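Local coordinates for lipid binding protein (Grifola frondosa, PDB 5H0Q) that binds lipids and serves as a specific probe of membrane domains containing sphingomyelin and cholesterol, at residues N67-G70 and G71-A75; E78-R82 and G83-A87. All blocks are in the same frame, centred on the assembly; numbering follows the deposited sequence.

Interaction 1 of 2, residues N67-G70 and G71-A75; sequences NATG and GPITA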
ATOM      1  N   ASN A  67      -1.599  -3.497  -6.468  1.00 20.14           N
ATOM      2  CA  ASN A  67      -1.566  -2.521  -7.562  1.00 19.57           C
ATOM      3  C   ASN A  67      -2.539  -2.954  -8.644  1.00 17.63           C
ATOM      4  O   ASN A  67      -2.291  -3.933  -9.352  1.00 21.53           O
ATOM      5  CB  ASN A  67      -0.157  -2.387  -8.121  1.00 18.09           C
ATOM      6  CG  ASN A  67      -0.106  -1.460  -9.333  1.00 18.97           C
ATOM      7  OD1 ASN A  67      -1.044  -0.716  -9.573  1.00 20.72           O
ATOM      8  ND2 ASN A  67       0.953  -1.557 -10.110  1.00 19.83           N
ATOM      9  N   ALA A  68      -3.652  -2.223  -8.764  1.00 20.98           N
ATOM     10  CA  ALA A  68      -4.633  -2.402  -9.829  1.00 18.79           C
ATOM     11  C   ALA A  68      -4.765  -1.132 -10.671  1.00 21.04           C
ATOM     12  O   ALA A  68      -5.853  -0.842 -11.159  1.00 23.00           O
ATOM     13  CB  ALA A  68      -5.992  -2.795  -9.250  1.00 23.60           C
ATOM     14  N   THR A  69      -3.679  -0.364 -10.822  1.00 18.08           N
ATOM     15  CA  THR A  69      -3.746   0.884 -11.589  1.00 16.10           C
ATOM     16  C   THR A  69      -3.619   0.700 -13.087  1.00 21.67           C
ATOM     17  O   THR A  69      -3.736   1.693 -13.819  1.00 25.90           O
ATOM     18  CB  THR A  69      -2.654   1.842 -11.169  1.00 18.22           C
ATOM     19  OG1 THR A  69      -1.379   1.304 -11.524  1.00 19.66           O
ATOM     20  CG2 THR A  69      -2.742   2.183  -9.711  1.00 21.13           C
ATOM     21  N   GLY A  70      -3.366  -0.497 -13.554  1.00 20.31           N
ATOM     22  CA  GLY A  70      -3.221  -0.777 -14.953  1.00 22.40           C
ATOM     23  C   GLY A  70      -1.808  -0.630 -15.474  1.00 23.72           C
ATOM     24  O   GLY A  70      -1.578  -0.855 -16.669  1.00 27.51           O
ATOM     25  N   GLY A  71      -0.873  -0.225 -14.635  1.00 21.59           N
ATOM     26  CA  GLY A  71       0.527  -0.173 -14.993  1.00 20.97           C
ATOM     27  C   GLY A  71       1.372  -0.330 -13.750  1.00 20.93           C
ATOM     28  O   GLY A  71       0.848  -0.414 -12.622  1.00 19.73           O
ATOM     29  N   PRO A  72       2.689  -0.405 -13.920  1.00 19.63           N
ATOM     30  CA  PRO A  72       3.563  -0.649 -12.765  1.00 20.02           C
ATOM     31  C   PRO A  72       3.722   0.575 -11.891  1.00 22.17           C
ATOM     32  O   PRO A  72       3.694   1.719 -12.364  1.00 21.58           O
ATOM     33  CB  PRO A  72       4.896  -1.028 -13.412  1.00 22.06           C
ATOM     34  CG  PRO A  72       4.878  -0.308 -14.731  1.00 27.62           C
ATOM     35  CD  PRO A  72       3.453  -0.349 -15.184  1.00 19.08           C
ATOM     36  N   ILE A  73       3.948   0.335 -10.606  1.00 17.63           N
ATOM     37  CA  ILE A  73       4.267   1.413  -9.677  1.00 16.80           C
ATOM     38  C   ILE A  73       5.639   1.132  -9.089  1.00 21.21           C
ATOM     39  O   ILE A  73       6.048  -0.027  -8.981  1.00 21.67           O
ATOM     40  CB  ILE A  73       3.194   1.582  -8.577  1.00 20.50           C
ATOM     41  CG1 ILE A  73       3.088   0.333  -7.699  1.00 19.36           C
ATOM     42  CG2 ILE A  73       1.846   1.934  -9.216  1.00 21.35           C
ATOM     43  CD1 ILE A  73       2.012   0.398  -6.626  1.00 24.45           C
ATOM     44  N   THR A  74       6.366   2.199  -8.756  1.00 18.89           N
ATOM     45  CA  THR A  74       7.731   2.119  -8.254  1.00 21.89           C
ATOM     46  C   THR A  74       7.817   2.823  -6.908  1.00 27.01           C
ATOM     47  O   THR A  74       7.333   3.948  -6.764  1.00 26.81           O
ATOM     48  CB  THR A  74       8.704   2.742  -9.259  1.00 33.73           C
ATOM     49  OG1 THR A  74       8.642   1.992 -10.476  1.00 37.87           O
ATOM     50  CG2 THR A  74      10.135   2.729  -8.733  1.00 35.29           C
ATOM     51  N   ALA A  75       8.458   2.177  -5.931  1.00 20.19           N
ATOM     52  CA  ALA A  75       8.643   2.769  -4.612  1.00 23.07           C
ATOM     53  C   ALA A  75       9.592   3.960  -4.737  1.00 28.06           C
ATOM     54  O   ALA A  75      10.698   3.825  -5.265  1.00 32.45           O
ATOM     55  CB  ALA A  75       9.205   1.747  -3.627  1.00 27.45           C
TER
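Asn67 and Gly71 meet through a straight hydrogen bond: Asn67 ND2 gives a proton to Gly71 O at 2.8 Å, with an N-H...O angle of 163°. The acceptor lies close to the plane of the Asn67 amide, while the donor stands slightly tilted from the plane of the Gly71 carbonyl. Ile73 packs over one face of that amide. Its CG2 comes within 3.7 Å of Asn67 ND2, and its CD1 reaches back to 3.8 Å from Asn67 CB, so aliphatic carbon covers the polar group across its breadth. The side chains of Asn67 and Ile73 approach from opposite directions. With CG anti to the backbone N (chi1 176°), Asn67 swings its amide across the turn, where both ends of the group find work. OD1 accepts from Thr69 N at 2.9 Å, which makes an Asx turn in the connection that takes the chain from strand 60-68 of the mixed sheet to strand 73-80 of the five-stranded antiparallel sheet. The same OD1 takes a second proton, from Thr69 OG1 at 2.8 Å, and this donor sits in the carbonyl plane on a lone pair. Thr69 OG1 stands between its own backbone N and carbonyl carbon (chi1 66°), which turns it back toward the amide oxygen, level with the amide. Two bonds at each end of the amide, to Thr69 N and OG1 at OD1 and to Gly71 O and Ile94 O at ND2, fix its rotation in a buried setting. Gly70 continues the turn with a positive phi. Further out, Asn96 OD1 accepts from Gly70 N, and Arg202 NE reaches Thr69 O. Tyr200, from strand 193-201, touches both Thr69 and Ile73.

Interaction 2 of 2, residues E78-R82 and G83-A87; sequences EESFR and GHFGA
Phe85 reaches back across the turn onto Ser80 and Glu78. Its CB already points toward residues 78-82, and CG lies anti to the carbonyl carbon (chi1 -73°), which carries the ring alongside residues 78-80 of strand 73-80. At CD2 the ring meets Ser80 OG at 3.5 Å, an oblique approach. Next along, CE2 lies between that hydroxyl and Glu78 CB, and its edge faces the backbone of Glu79, with Phe85 CE2 4.1 Å from Glu79 C. At the tip, Phe85 CZ rests 4.0 Å from Glu78 CB. The Glu78 chain then extends past the ring, putting OE1 over one face, where it is held in a salt bridge to Arg90. Ser80 OG hydrogen-bonds His104 NE2, and the His104 ring packs edge-to-face with Phe85. Closer to the bend, Ser80 CB sits 3.4 Å from Gly83 O, and Gly83 bends the chain with a positive phi. Phe81 and Arg82 both face Ala115, a classic beta bulge at the corner where the chain passes from the five-stranded antiparallel sheet to the mixed one.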
ATOM      1  N   GLU A  78      10.417   5.771   1.284  1.00 23.41           N
ATOM      2  CA  GLU A  78      10.029   5.038   2.486  1.00 32.91           C
ATOM      3  C   GLU A  78      10.459   5.879   3.673  1.00 34.05           C
ATOM      4  O   GLU A  78      11.599   6.340   3.715  1.00 42.21           O
ATOM      5  CB  GLU A  78      10.718   3.683   2.579  1.00 28.45           C
ATOM      6  CG  GLU A  78      10.439   2.725   1.482  1.00 55.81           C
ATOM      7  CD  GLU A  78      11.317   1.497   1.601  1.00 79.93           C
ATOM      8  OE1 GLU A  78      12.085   1.405   2.589  1.00 58.69           O
ATOM      9  OE2 GLU A  78      11.246   0.629   0.707  1.00122.06           O
ATOM     10  N   GLU A  79       9.561   6.094   4.629  1.00 23.59           N
ATOM     11  CA  GLU A  79       9.920   6.910   5.778  1.00 26.29           C
ATOM     12  C   GLU A  79       9.327   6.314   7.047  1.00 27.24           C
ATOM     13  O   GLU A  79       8.137   5.990   7.079  1.00 27.43           O
ATOM     14  CB  GLU A  79       9.429   8.346   5.566  1.00 26.72           C
ATOM     15  CG  GLU A  79       9.805   9.324   6.646  1.00 33.21           C
ATOM     16  CD  GLU A  79      11.296   9.666   6.682  1.00 40.88           C
ATOM     17  OE1 GLU A  79      12.017   9.372   5.708  1.00 45.74           O
ATOM     18  OE2 GLU A  79      11.741  10.247   7.695  1.00 47.32           O
ATOM     19  N   SER A  80      10.165   6.164   8.077  1.00 25.43           N
ATOM     20  CA  SER A  80       9.728   5.803   9.429  1.00 28.99           C
ATOM     21  C   SER A  80       9.593   7.063  10.263  1.00 25.30           C
ATOM     22  O   SER A  80      10.586   7.760  10.500  1.00 37.84           O
ATOM     23  CB  SER A  80      10.714   4.867  10.125  1.00 28.53           C
ATOM     24  OG  SER A  80      10.834   3.645   9.442  1.00 30.82           O
ATOM     25  N   PHE A  81       8.387   7.325  10.751  1.00 24.35           N
ATOM     26  CA  PHE A  81       8.205   8.396  11.716  1.00 28.44           C
ATOM     27  C   PHE A  81       8.394   7.908  13.144  1.00 32.59           C
ATOM     28  O   PHE A  81       8.993   8.609  13.968  1.00 29.29           O
ATOM     29  CB  PHE A  81       6.816   9.018  11.557  1.00 32.24           C
ATOM     30  CG  PHE A  81       6.527   9.524  10.172  1.00 34.37           C
ATOM     31  CD1 PHE A  81       7.293  10.525   9.619  1.00 39.85           C
ATOM     32  CD2 PHE A  81       5.473   9.012   9.436  1.00 26.98           C
ATOM     33  CE1 PHE A  81       7.023  10.999   8.351  1.00 31.43           C
ATOM     34  CE2 PHE A  81       5.197   9.480   8.168  1.00 37.91           C
ATOM     35  CZ  PHE A  81       5.973  10.477   7.626  1.00 27.87           C
ATOM     36  N   ARG A  82       7.879   6.718  13.449  1.00 26.84           N
ATOM     37  CA  ARG A  82       8.136   6.032  14.712  1.00 26.09           C
ATOM     38  C   ARG A  82       8.324   4.569  14.371  1.00 23.04           C
ATOM     39  O   ARG A  82       7.516   4.014  13.632  1.00 27.07           O
ATOM     40  CB  ARG A  82       6.960   6.188  15.681  1.00 27.45           C
ATOM     41  CG  ARG A  82       6.594   7.603  15.973  1.00 31.59           C
ATOM     42  CD  ARG A  82       5.401   7.708  16.895  1.00 27.81           C
ATOM     43  NE  ARG A  82       5.030   9.105  17.054  1.00 31.21           N
ATOM     44  CZ  ARG A  82       3.938   9.673  16.554  1.00 39.04           C
ATOM     45  NH1 ARG A  82       3.052   8.980  15.874  1.00 30.99           N
ATOM     46  NH2 ARG A  82       3.729  10.964  16.745  1.00 40.24           N
ATOM     47  N   GLY A  83       9.388   3.959  14.881  1.00 31.76           N
ATOM     48  CA  GLY A  83       9.647   2.562  14.606  1.00 27.23           C
ATOM     49  C   GLY A  83      10.549   2.376  13.403  1.00 28.80           C
ATOM     50  O   GLY A  83      11.326   3.259  13.032  1.00 26.37           O
ATOM     51  N   HIS A  84      10.439   1.204  12.783  1.00 24.03           N
ATOM     52  CA  HIS A  84      11.347   0.843  11.712  1.00 22.71           C
ATOM     53  C   HIS A  84      10.722  -0.258  10.880  1.00 24.36           C
ATOM     54  O   HIS A  84       9.824  -0.980  11.331  1.00 25.29           O
ATOM     55  CB  HIS A  84      12.728   0.436  12.244  1.00 34.26           C
ATOM     56  CG  HIS A  84      12.735  -0.823  13.050  1.00 68.95           C
ATOM     57  ND1 HIS A  84      12.310  -0.874  14.359  1.00 86.41           N
ATOM     58  CD2 HIS A  84      13.152  -2.073  12.741  1.00 80.29           C
ATOM     59  CE1 HIS A  84      12.448  -2.104  14.817  1.00 95.44           C
ATOM     60  NE2 HIS A  84      12.957  -2.852  13.855  1.00 89.47           N
ATOM     61  N   PHE A  85      11.205  -0.367   9.654  1.00 25.38           N
ATOM     62  CA  PHE A  85      10.810  -1.437   8.756  1.00 24.71           C
ATOM     63  C   PHE A  85      11.458  -2.754   9.167  1.00 27.74           C
ATOM     64  O   PHE A  85      12.471  -2.792   9.865  1.00 37.91           O
ATOM     65  CB  PHE A  85      11.206  -1.089   7.315  1.00 30.77           C
ATOM     66  CG  PHE A  85      10.353  -0.012   6.704  1.00 23.02           C
ATOM     67  CD1 PHE A  85       9.182  -0.342   6.051  1.00 23.76           C
ATOM     68  CD2 PHE A  85      10.689   1.332   6.830  1.00 24.82           C
ATOM     69  CE1 PHE A  85       8.372   0.636   5.503  1.00 25.22           C
ATOM     70  CE2 PHE A  85       9.876   2.328   6.285  1.00 22.24           C
ATOM     71  CZ  PHE A  85       8.726   1.975   5.612  1.00 24.12           C
ATOM     72  N   GLY A  86      10.845  -3.840   8.728  1.00 34.93           N
ATOM     73  CA  GLY A  86      11.434  -5.146   8.902  1.00 29.29           C
ATOM     74  C   GLY A  86      12.752  -5.268   8.161  1.00 57.18           C
ATOM     75  O   GLY A  86      13.136  -4.432   7.344  1.00 49.72           O
ATOM     76  N   ALA A  87      13.450  -6.369   8.452  1.00 67.98           N
ATOM     77  CA  ALA A  87      14.785  -6.581   7.900  1.00 70.28           C
ATOM     78  C   ALA A  87      14.746  -6.783   6.389  1.00 78.14           C
ATOM     79  O   ALA A  87      15.636  -6.310   5.672  1.00 77.11           O
ATOM     80  CB  ALA A  87      15.441  -7.782   8.582  1.00 70.20           C
TER

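Strand 73-80 joins the two contacts: interaction 1 stands at its beginning and interaction 2 toward its far end. Their centres are 22 Å apart, on opposite sides of the chain's centre, which lies about 11 Å from the first and 14 Å from the second. Strand 99-105 pairs antiparallel with both strand 60-68 and strand 84-85, so it borders the chain before interaction 1 and at interaction 2. Strand 73-80 is thus an excursion between two parts of the mixed sheet. The first turn is buried, the second lies at the surface. Neither contact includes a bound lipid.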